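Long-range contacts in putative adhesin (Bacteroides thetaiotaomicron, PDB 4QDG), which probably serves as an outer-membrane lipoprotein of the FimB/Mfa2 family, related to the anchor proteins of Bacteroidetes pili: residues C11-S16 against L133-L138; N161-D166 against E210-V215; E173-N178 against M192-P197. One frame throughout, in Å; residues are numbered along the deposited sequence.

In the fold
The three contacts are spread along an elongated chain. Contact 1 lies at one end and contact 2 at the other, their centres about 64 Å apart. The long strand 140-159 connects the two regions: it pairs with strands 15-20 and 127-137 of contact 1 and with strand 213-223 of contact 2. Contact 3 is more central and belongs to a separate four-stranded antiparallel sheet; its segments fall between those of contact 2 in sequence, and the two contacts come within about 12 Å at their nearest atoms. Contact 3 is near a metal site: the side chain of Asn178 is about 6 Å from that of Asn151, a magnesium ligand, and about 10 Å from a magnesium ion.

Contact 1 of 3, residues C11-S16 against L133-L138; sequences CPHGVS and LATADL
His13 spans Asp137 and Thr135 with its two ring nitrogens. ND1 donates to Asp137 OD1 (2.7 Å), which lies close to the ring plane, whereas the carboxylate is turned 78° from the ring and receives the N-H from above its own plane. Across the ring, NE2 and Thr135 OG1 are 2.7 Å apart in a hydrogen bond that either may donate; OG1 is also bonded to Gly74 N. The extended first torsion of His13 (chi1 -165°, CG opposite the backbone N) lays the ring across residues 135-137, with Ala136 O over one face near the rim, 3.3 Å above the ring plane.

The backbone bonds are those of a short antiparallel ladder joining residues 12-14 to the end of strand 127-137. Gly14 and Ala136 exchange two, Gly14 N to Ala136 O (3.0 Å) and Ala136 N to Gly14 O (3.1 Å), and Leu138 N donates to Pro12 O (2.8 Å). A corner at Gly14, whose backbone angles call for glycine, passes the chain to another sheet or face, where strand 15-20 pairs with 67-70 and 140-159.

Apolar contacts close both ends: Cys11 SG meets Leu138 CD1 at 3.7 Å, with the Pro12 ring alongside that leucine, and Val15 CG1 slides past Leu133 CD2 at 3.7 Å.

Bonded at both nitrogens, the imidazole is fixed in rotation, and the neighbouring carboxylate would tend to favour its protonated form.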
loop_
_atom_site.group_PDB
_atom_site.type_symbol
_atom_site.label_atom_id
_atom_site.label_comp_id
_atom_site.label_asym_id
_atom_site.label_seq_id
_atom_site.Cartn_x
_atom_site.Cartn_y
_atom_site.Cartn_z
ATOM N N CYS A 11 5.740 0.901 -42.438
ATOM C CA CYS A 11 4.905 0.301 -41.437
ATOM C C CYS A 11 5.028 0.990 -40.052
ATOM O O CYS A 11 6.162 1.195 -39.617
ATOM C CB CYS A 11 5.270 -1.172 -41.346
ATOM S SG CYS A 11 4.174 -2.131 -40.295
ATOM N N PRO A 12 3.897 1.289 -39.331
ATOM C CA PRO A 12 4.006 1.813 -37.955
ATOM C C PRO A 12 4.863 0.886 -37.067
ATOM O O PRO A 12 4.886 -0.334 -37.245
ATOM C CB PRO A 12 2.549 1.853 -37.469
ATOM C CG PRO A 12 1.745 1.907 -38.693
ATOM C CD PRO A 12 2.483 1.095 -39.699
ATOM N N HIS A 13 5.600 1.476 -36.143
ATOM C CA HIS A 13 6.521 0.725 -35.314
ATOM C C HIS A 13 6.477 1.194 -33.845
ATOM O O HIS A 13 6.413 2.397 -33.576
ATOM C CB HIS A 13 7.929 0.901 -35.898
ATOM C CG HIS A 13 8.925 -0.073 -35.373
ATOM N ND1 HIS A 13 9.100 -1.303 -35.966
ATOM C CD2 HIS A 13 9.782 0.039 -34.339
ATOM C CE1 HIS A 13 10.051 -1.900 -35.275
ATOM N NE2 HIS A 13 10.485 -1.133 -34.283
ATOM N N GLY A 14 6.514 0.238 -32.923
ATOM C CA GLY A 14 6.544 0.541 -31.496
ATOM C C GLY A 14 6.064 -0.560 -30.574
ATOM O O GLY A 14 6.325 -1.740 -30.805
ATOM N N VAL A 15 5.383 -0.156 -29.497
ATOM C CA VAL A 15 4.847 -1.069 -28.498
ATOM C C VAL A 15 3.385 -0.762 -28.261
ATOM O O VAL A 15 2.916 0.329 -28.579
ATOM C CB VAL A 15 5.633 -1.051 -27.153
ATOM C CG1 VAL A 15 7.090 -1.486 -27.336
ATOM C CG2 VAL A 15 5.539 0.315 -26.470
ATOM N N SER A 16 2.686 -1.741 -27.684
ATOM C CA SER A 16 1.293 -1.690 -27.267
ATOM C C SER A 16 1.251 -2.278 -25.866
ATOM O O SER A 16 1.458 -3.476 -25.681
ATOM C CB SER A 16 0.393 -2.436 -28.242
ATOM O OG SER A 16 -0.924 -2.483 -27.719
ATOM N N LEU A 133 10.936 -4.108 -22.986
ATOM C CA LEU A 133 10.302 -4.661 -24.178
ATOM C C LEU A 133 10.874 -4.028 -25.438
ATOM O O LEU A 133 11.048 -2.802 -25.509
ATOM C CB LEU A 133 8.750 -4.472 -24.079
ATOM C CG LEU A 133 7.858 -4.794 -25.291
ATOM C CD1 LEU A 133 7.826 -6.317 -25.603
ATOM C CD2 LEU A 133 6.440 -4.305 -25.041
ATOM N N ALA A 134 11.208 -4.891 -26.420
ATOM C CA ALA A 134 11.701 -4.452 -27.715
ATOM C C ALA A 134 10.495 -4.114 -28.602
ATOM O O ALA A 134 9.435 -4.739 -28.484
ATOM C CB ALA A 134 12.568 -5.525 -28.365
ATOM N N THR A 135 10.649 -3.101 -29.442
ATOM C CA THR A 135 9.606 -2.659 -30.363
ATOM C C THR A 135 9.462 -3.636 -31.518
ATOM O O THR A 135 10.383 -4.407 -31.801
ATOM C CB THR A 135 9.935 -1.271 -30.923
ATOM O OG1 THR A 135 11.177 -1.346 -31.638
ATOM C CG2 THR A 135 9.969 -0.198 -29.852
ATOM N N ALA A 136 8.324 -3.574 -32.205
ATOM C CA ALA A 136 8.074 -4.381 -33.378
ATOM C C ALA A 136 7.275 -3.592 -34.402
ATOM O O ALA A 136 6.680 -2.560 -34.067
ATOM C CB ALA A 136 7.333 -5.655 -32.996
ATOM N N ASP A 137 7.294 -4.060 -35.661
ATOM C CA ASP A 137 6.447 -3.529 -36.712
ATOM C C ASP A 137 5.012 -3.854 -36.326
ATOM O O ASP A 137 4.741 -4.984 -35.910
ATOM C CB ASP A 137 6.801 -4.154 -38.060
ATOM C CG ASP A 137 8.043 -3.578 -38.709
ATOM O OD1 ASP A 137 8.414 -2.427 -38.371
ATOM O OD2 ASP A 137 8.627 -4.263 -39.578
ATOM N N LEU A 138 4.120 -2.845 -36.368
ATOM C CA LEU A 138 2.709 -2.964 -35.995
ATOM C C LEU A 138 2.525 -3.281 -34.496
ATOM O O LEU A 138 1.544 -3.946 -34.101
ATOM C CB LEU A 138 1.978 -3.994 -36.867
ATOM C CG LEU A 138 0.742 -3.486 -37.584
ATOM C CD1 LEU A 138 1.015 -2.199 -38.366
ATOM C CD2 LEU A 138 0.172 -4.569 -38.462
#

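Contact 2 of 3, residues N161-D166 against E210-V215; sequences NGEPVD and EGREVV
Glu163 OE1 is gripped by both terminal nitrogens of Arg212, with NH2 at 2.8 Å in a nearly straight bond and NH1 at 3.3 Å. NH1 also makes a weak bond to Glu163 OE2 (3.1 Å). OE1 lies in the guanidinium plane, but the carboxylate is turned 71° against it, so this salt bridge is not the flat, two-oxygen kind. A bend at chi2 (-48°) swings the acid back toward the arginine, although the CB of Glu163 points away from segment 210-215. Pro164 CD borders the same guanidinium edge.

Glu163 is itself held from within the loop by an Asx turn, its N donating to Asn161 OD1 (2.9 Å). The loop follows strand 140-159, one of whose antiparallel neighbours is strand 213-223, and turns back to run roughly along the start of the latter. The direct backbone bond here is Val165 N to Val215 O (3.2 Å), distinctly bent. Two waters fill in: one donates to Gly162 O and Glu213 O and accepts from Val215 N, the other joins Glu163 O to Val215 O. Beside them Pro164 CB rests on Val215 CB at 4.1 Å, and Val214 CG1 lies 4.0 Å from Gly162 CA.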
loop_
_atom_site.group_PDB
_atom_site.type_symbol
_atom_site.label_atom_id
_atom_site.label_comp_id
_atom_site.label_asym_id
_atom_site.label_seq_id
_atom_site.Cartn_x
_atom_site.Cartn_y
_atom_site.Cartn_z
ATOM N N ASN A 161 -14.622 -9.985 28.204
ATOM C CA ASN A 161 -15.900 -10.210 28.895
ATOM C C ASN A 161 -17.105 -9.630 28.111
ATOM O O ASN A 161 -18.242 -9.978 28.420
ATOM C CB ASN A 161 -15.879 -9.664 30.336
ATOM C CG ASN A 161 -15.710 -8.170 30.480
ATOM O OD1 ASN A 161 -15.738 -7.400 29.517
ATOM N ND2 ASN A 161 -15.505 -7.721 31.710
ATOM N N GLY A 162 -16.838 -8.782 27.117
ATOM C CA GLY A 162 -17.893 -8.186 26.303
ATOM C C GLY A 162 -18.362 -6.796 26.714
ATOM O O GLY A 162 -19.233 -6.211 26.046
ATOM N N GLU A 163 -17.785 -6.240 27.794
ATOM C CA GLU A 163 -18.101 -4.871 28.230
ATOM C C GLU A 163 -17.535 -3.857 27.205
ATOM O O GLU A 163 -16.606 -4.201 26.457
ATOM C CB GLU A 163 -17.593 -4.583 29.661
ATOM C CG GLU A 163 -18.406 -5.277 30.754
ATOM C CD GLU A 163 -19.919 -5.141 30.661
ATOM O OE1 GLU A 163 -20.426 -3.993 30.635
ATOM O OE2 GLU A 163 -20.596 -6.194 30.602
ATOM N N PRO A 164 -18.107 -2.630 27.094
ATOM C CA PRO A 164 -17.643 -1.715 26.029
ATOM C C PRO A 164 -16.190 -1.222 26.159
ATOM O O PRO A 164 -15.554 -1.359 27.206
ATOM C CB PRO A 164 -18.643 -0.558 26.090
ATOM C CG PRO A 164 -19.256 -0.642 27.441
ATOM C CD PRO A 164 -19.260 -2.069 27.834
ATOM N N VAL A 165 -15.637 -0.748 25.028
ATOM C CA VAL A 165 -14.319 -0.121 24.923
ATOM C C VAL A 165 -14.561 1.249 24.289
ATOM O O VAL A 165 -15.152 1.330 23.214
ATOM C CB VAL A 165 -13.218 -0.928 24.194
ATOM C CG1 VAL A 165 -11.895 -0.161 24.215
ATOM C CG2 VAL A 165 -13.026 -2.295 24.824
ATOM N N ASP A 166 -14.185 2.324 25.005
ATOM C CA ASP A 166 -14.345 3.688 24.502
ATOM C C ASP A 166 -13.099 4.059 23.735
ATOM O O ASP A 166 -12.025 4.152 24.327
ATOM C CB ASP A 166 -14.615 4.657 25.664
ATOM C CG ASP A 166 -14.749 6.123 25.284
ATOM O OD1 ASP A 166 -14.854 6.419 24.072
ATOM O OD2 ASP A 166 -14.800 6.970 26.202
ATOM N N GLU A 210 -26.489 -12.823 27.301
ATOM C CA GLU A 210 -27.285 -12.034 28.240
ATOM C C GLU A 210 -28.018 -10.900 27.501
ATOM O O GLU A 210 -28.639 -10.045 28.135
ATOM C CB GLU A 210 -26.396 -11.472 29.358
ATOM C CG GLU A 210 -25.759 -12.525 30.253
ATOM C CD GLU A 210 -24.890 -11.984 31.374
ATOM O OE1 GLU A 210 -24.188 -10.971 31.150
ATOM O OE2 GLU A 210 -24.887 -12.593 32.469
ATOM N N GLY A 211 -27.945 -10.912 26.169
ATOM C CA GLY A 211 -28.577 -9.920 25.299
ATOM C C GLY A 211 -27.912 -8.552 25.276
ATOM O O GLY A 211 -28.506 -7.570 24.812
ATOM N N ARG A 212 -26.664 -8.486 25.771
ATOM C CA ARG A 212 -25.896 -7.249 25.845
ATOM C C ARG A 212 -25.054 -7.070 24.584
ATOM O O ARG A 212 -24.369 -8.005 24.165
ATOM C CB ARG A 212 -25.010 -7.266 27.101
ATOM C CG ARG A 212 -25.730 -6.861 28.395
ATOM C CD ARG A 212 -25.774 -5.354 28.602
ATOM N NE ARG A 212 -24.508 -4.696 28.242
ATOM C CZ ARG A 212 -23.452 -4.564 29.043
ATOM N NH1 ARG A 212 -23.494 -5.012 30.293
ATOM N NH2 ARG A 212 -22.355 -3.959 28.607
ATOM N N GLU A 213 -25.108 -5.876 23.973
ATOM C CA GLU A 213 -24.312 -5.593 22.779
ATOM C C GLU A 213 -22.845 -5.452 23.142
ATOM O O GLU A 213 -22.517 -4.838 24.153
ATOM C CB GLU A 213 -24.810 -4.321 22.099
ATOM C CG GLU A 213 -24.311 -4.107 20.684
ATOM C CD GLU A 213 -24.870 -2.879 19.993
ATOM O OE1 GLU A 213 -25.930 -2.366 20.419
ATOM O OE2 GLU A 213 -24.262 -2.457 18.985
ATOM N N VAL A 214 -21.960 -6.054 22.323
ATOM C CA VAL A 214 -20.515 -5.958 22.492
ATOM C C VAL A 214 -20.060 -4.778 21.637
ATOM O O VAL A 214 -20.219 -4.795 20.409
ATOM C CB VAL A 214 -19.759 -7.277 22.143
ATOM C CG1 VAL A 214 -18.250 -7.141 22.427
ATOM C CG2 VAL A 214 -20.359 -8.458 22.897
ATOM N N VAL A 215 -19.538 -3.741 22.298
ATOM C CA VAL A 215 -19.103 -2.504 21.648
ATOM C C VAL A 215 -17.589 -2.446 21.727
ATOM O O VAL A 215 -16.989 -2.520 22.802
ATOM C CB VAL A 215 -19.789 -1.240 22.239
ATOM C CG1 VAL A 215 -19.269 0.033 21.565
ATOM C CG2 VAL A 215 -21.300 -1.324 22.098
HETATM O O HOH W 1 -20.225 -3.687 25.102
HETATM O O HOH W 2 -15.757 -4.752 23.719
#

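Contact 3 of 3, residues E173-N178 against M192-P197; sequences EITDDN and MVTYTP
Tyr195 and Asn178 reach each other through opposite turns of their first torsions. In Tyr195 CG sits beside the backbone N (chi1 -63°), carrying the ring alongside strand 173-176 toward its C-terminal end; in Asn178 CG is tucked between N and the carbonyl carbon (chi1 63°), bringing the amide to meet it. Tyr195 OH donates to Asn178 OD1 at 2.7 Å. The acceptor lies in the ring plane, while the hydroxyl comes in above the amide plane, the two planes being 89° apart. Along the ring's length, Ile174 CG2 touches CD2 of Tyr195 at 4.1 Å and Asp176 CB faces the ring edge farther on; the Asp176 carboxylate pairs with Arg229.

In a regular antiparallel ladder, Ile174 and Tyr195 exchange two hydrogen bonds, as do Asp176 and Val193; the shorter of each pair, Tyr195 N to Ile174 O and Val193 N to Asp176 O, are both 2.8 Å. Strand 193-195 is thereby an outer strand of the sheet that continues through 170-176 to 235-240 and 246-251.

Ile174, Asp176, Val193 and Tyr195 share one face; on the other Thr175 and Thr194 lie side by side, with Thr175 CG2 3.5 Å from Thr194 OG1. Selenomethionine Met192 folds about CG-SE and lays SE 3.8 Å from the same Thr175 CG2. Toward Glu173, Thr194 CG2 packs on its CG (3.8 Å), while the carboxylate of Glu173 pairs with Arg239.

Ser224 N donates to the hydroxyl of the buried Tyr195, and Asn178 ND2 donates to Arg225 O. The phenol thus both gives and receives a hydrogen bond, and the amide uses both its ends; together these bonds set the amide's rotation and tie the strand pair to residues 224-225.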
loop_
_atom_site.group_PDB
_atom_site.type_symbol
_atom_site.label_atom_id
_atom_site.label_comp_id
_atom_site.label_asym_id
_atom_site.label_seq_id
_atom_site.Cartn_x
_atom_site.Cartn_y
_atom_site.Cartn_z
ATOM N N GLU A 173 -1.105 4.660 16.909
ATOM C CA GLU A 173 -0.008 5.115 16.053
ATOM C C GLU A 173 0.676 3.972 15.366
ATOM O O GLU A 173 0.745 2.862 15.905
ATOM C CB GLU A 173 1.060 5.851 16.873
ATOM C CG GLU A 173 0.689 7.241 17.321
ATOM C CD GLU A 173 1.448 7.752 18.535
ATOM O OE1 GLU A 173 2.271 7.004 19.116
ATOM O OE2 GLU A 173 1.201 8.918 18.912
ATOM N N ILE A 174 1.240 4.275 14.192
ATOM C CA ILE A 174 2.126 3.396 13.459
ATOM C C ILE A 174 3.353 4.225 13.171
ATOM O O ILE A 174 3.239 5.280 12.560
ATOM C CB ILE A 174 1.550 2.685 12.207
ATOM C CG1 ILE A 174 0.493 1.656 12.620
ATOM C CG2 ILE A 174 2.678 1.998 11.413
ATOM C CD1 ILE A 174 -0.374 1.066 11.461
ATOM N N THR A 175 4.505 3.817 13.718
ATOM C CA THR A 175 5.767 4.456 13.394
ATOM C C THR A 175 6.466 3.560 12.365
ATOM O O THR A 175 6.490 2.325 12.494
ATOM C CB THR A 175 6.633 4.739 14.618
ATOM O OG1 THR A 175 6.763 3.546 15.403
ATOM C CG2 THR A 175 6.138 5.937 15.432
ATOM N N ASP A 176 7.021 4.193 11.333
ATOM C CA ASP A 176 7.726 3.495 10.256
ATOM C C ASP A 176 8.611 4.465 9.541
ATOM O O ASP A 176 8.497 5.662 9.756
ATOM C CB ASP A 176 6.711 2.856 9.263
ATOM C CG ASP A 176 7.225 1.664 8.475
ATOM O OD1 ASP A 176 8.480 1.475 8.407
ATOM O OD2 ASP A 176 6.387 0.871 7.997
ATOM N N ASP A 177 9.495 3.953 8.687
ATOM C CA ASP A 177 10.360 4.754 7.836
ATOM C C ASP A 177 10.140 4.202 6.427
ATOM O O ASP A 177 10.941 3.421 5.921
ATOM C CB ASP A 177 11.834 4.704 8.326
ATOM C CG ASP A 177 12.778 5.654 7.601
ATOM O OD1 ASP A 177 12.460 6.055 6.447
ATOM O OD2 ASP A 177 13.849 5.979 8.173
ATOM N N ASN A 178 9.000 4.556 5.818
ATOM C CA ASN A 178 8.619 3.966 4.533
ATOM C C ASN A 178 7.961 4.947 3.547
ATOM O O ASN A 178 7.179 4.501 2.725
ATOM C CB ASN A 178 7.629 2.792 4.814
ATOM C CG ASN A 178 6.327 3.192 5.465
ATOM O OD1 ASN A 178 6.221 4.255 6.061
ATOM N ND2 ASN A 178 5.289 2.334 5.368
HETATM N N MSE A 192 12.037 8.340 10.546
HETATM C CA MSE A 192 10.779 7.859 11.068
HETATM C C MSE A 192 9.645 8.860 10.866
HETATM O O MSE A 192 9.824 10.071 11.016
HETATM C CB MSE A 192 10.944 7.552 12.558
HETATM C CG MSE A 192 9.726 6.897 13.179
HETATM SE SE MSE A 192 9.758 6.959 15.125
HETATM C CE MSE A 192 9.128 8.865 15.382
ATOM N N VAL A 193 8.479 8.330 10.528
ATOM C CA VAL A 193 7.219 9.075 10.397
ATOM C C VAL A 193 6.230 8.429 11.357
ATOM O O VAL A 193 6.366 7.246 11.669
ATOM C CB VAL A 193 6.640 9.172 8.950
ATOM C CG1 VAL A 193 7.602 9.893 8.018
ATOM C CG2 VAL A 193 6.234 7.804 8.395
ATOM N N THR A 194 5.243 9.198 11.811
ATOM C CA THR A 194 4.175 8.702 12.660
ATOM C C THR A 194 2.853 8.804 11.877
ATOM O O THR A 194 2.476 9.884 11.429
ATOM C CB THR A 194 4.143 9.474 13.992
ATOM O OG1 THR A 194 5.384 9.280 14.657
ATOM C CG2 THR A 194 3.007 9.025 14.905
ATOM N N TYR A 195 2.172 7.673 11.706
ATOM C CA TYR A 195 0.845 7.628 11.118
ATOM C C TYR A 195 -0.162 7.642 12.265
ATOM O O TYR A 195 0.037 6.932 13.261
ATOM C CB TYR A 195 0.634 6.356 10.258
ATOM C CG TYR A 195 1.522 6.216 9.036
ATOM C CD1 TYR A 195 1.174 6.813 7.823
ATOM C CD2 TYR A 195 2.647 5.402 9.063
ATOM C CE1 TYR A 195 1.973 6.664 6.693
ATOM C CE2 TYR A 195 3.420 5.199 7.928
ATOM C CZ TYR A 195 3.083 5.828 6.743
ATOM O OH TYR A 195 3.866 5.586 5.643
ATOM N N THR A 196 -1.250 8.413 12.111
ATOM C CA THR A 196 -2.341 8.447 13.087
ATOM C C THR A 196 -3.639 8.065 12.340
ATOM O O THR A 196 -3.652 8.077 11.107
ATOM C CB THR A 196 -2.406 9.778 13.848
ATOM O OG1 THR A 196 -2.629 10.843 12.933
ATOM C CG2 THR A 196 -1.143 10.034 14.725
ATOM N N PRO A 197 -4.723 7.670 13.034
ATOM C CA PRO A 197 -5.930 7.224 12.305
ATOM C C PRO A 197 -6.657 8.300 11.494
ATOM O O PRO A 197 -6.764 9.461 11.907
ATOM C CB PRO A 197 -6.837 6.726 13.424
ATOM C CG PRO A 197 -5.893 6.391 14.561
ATOM C CD PRO A 197 -4.893 7.487 14.493
#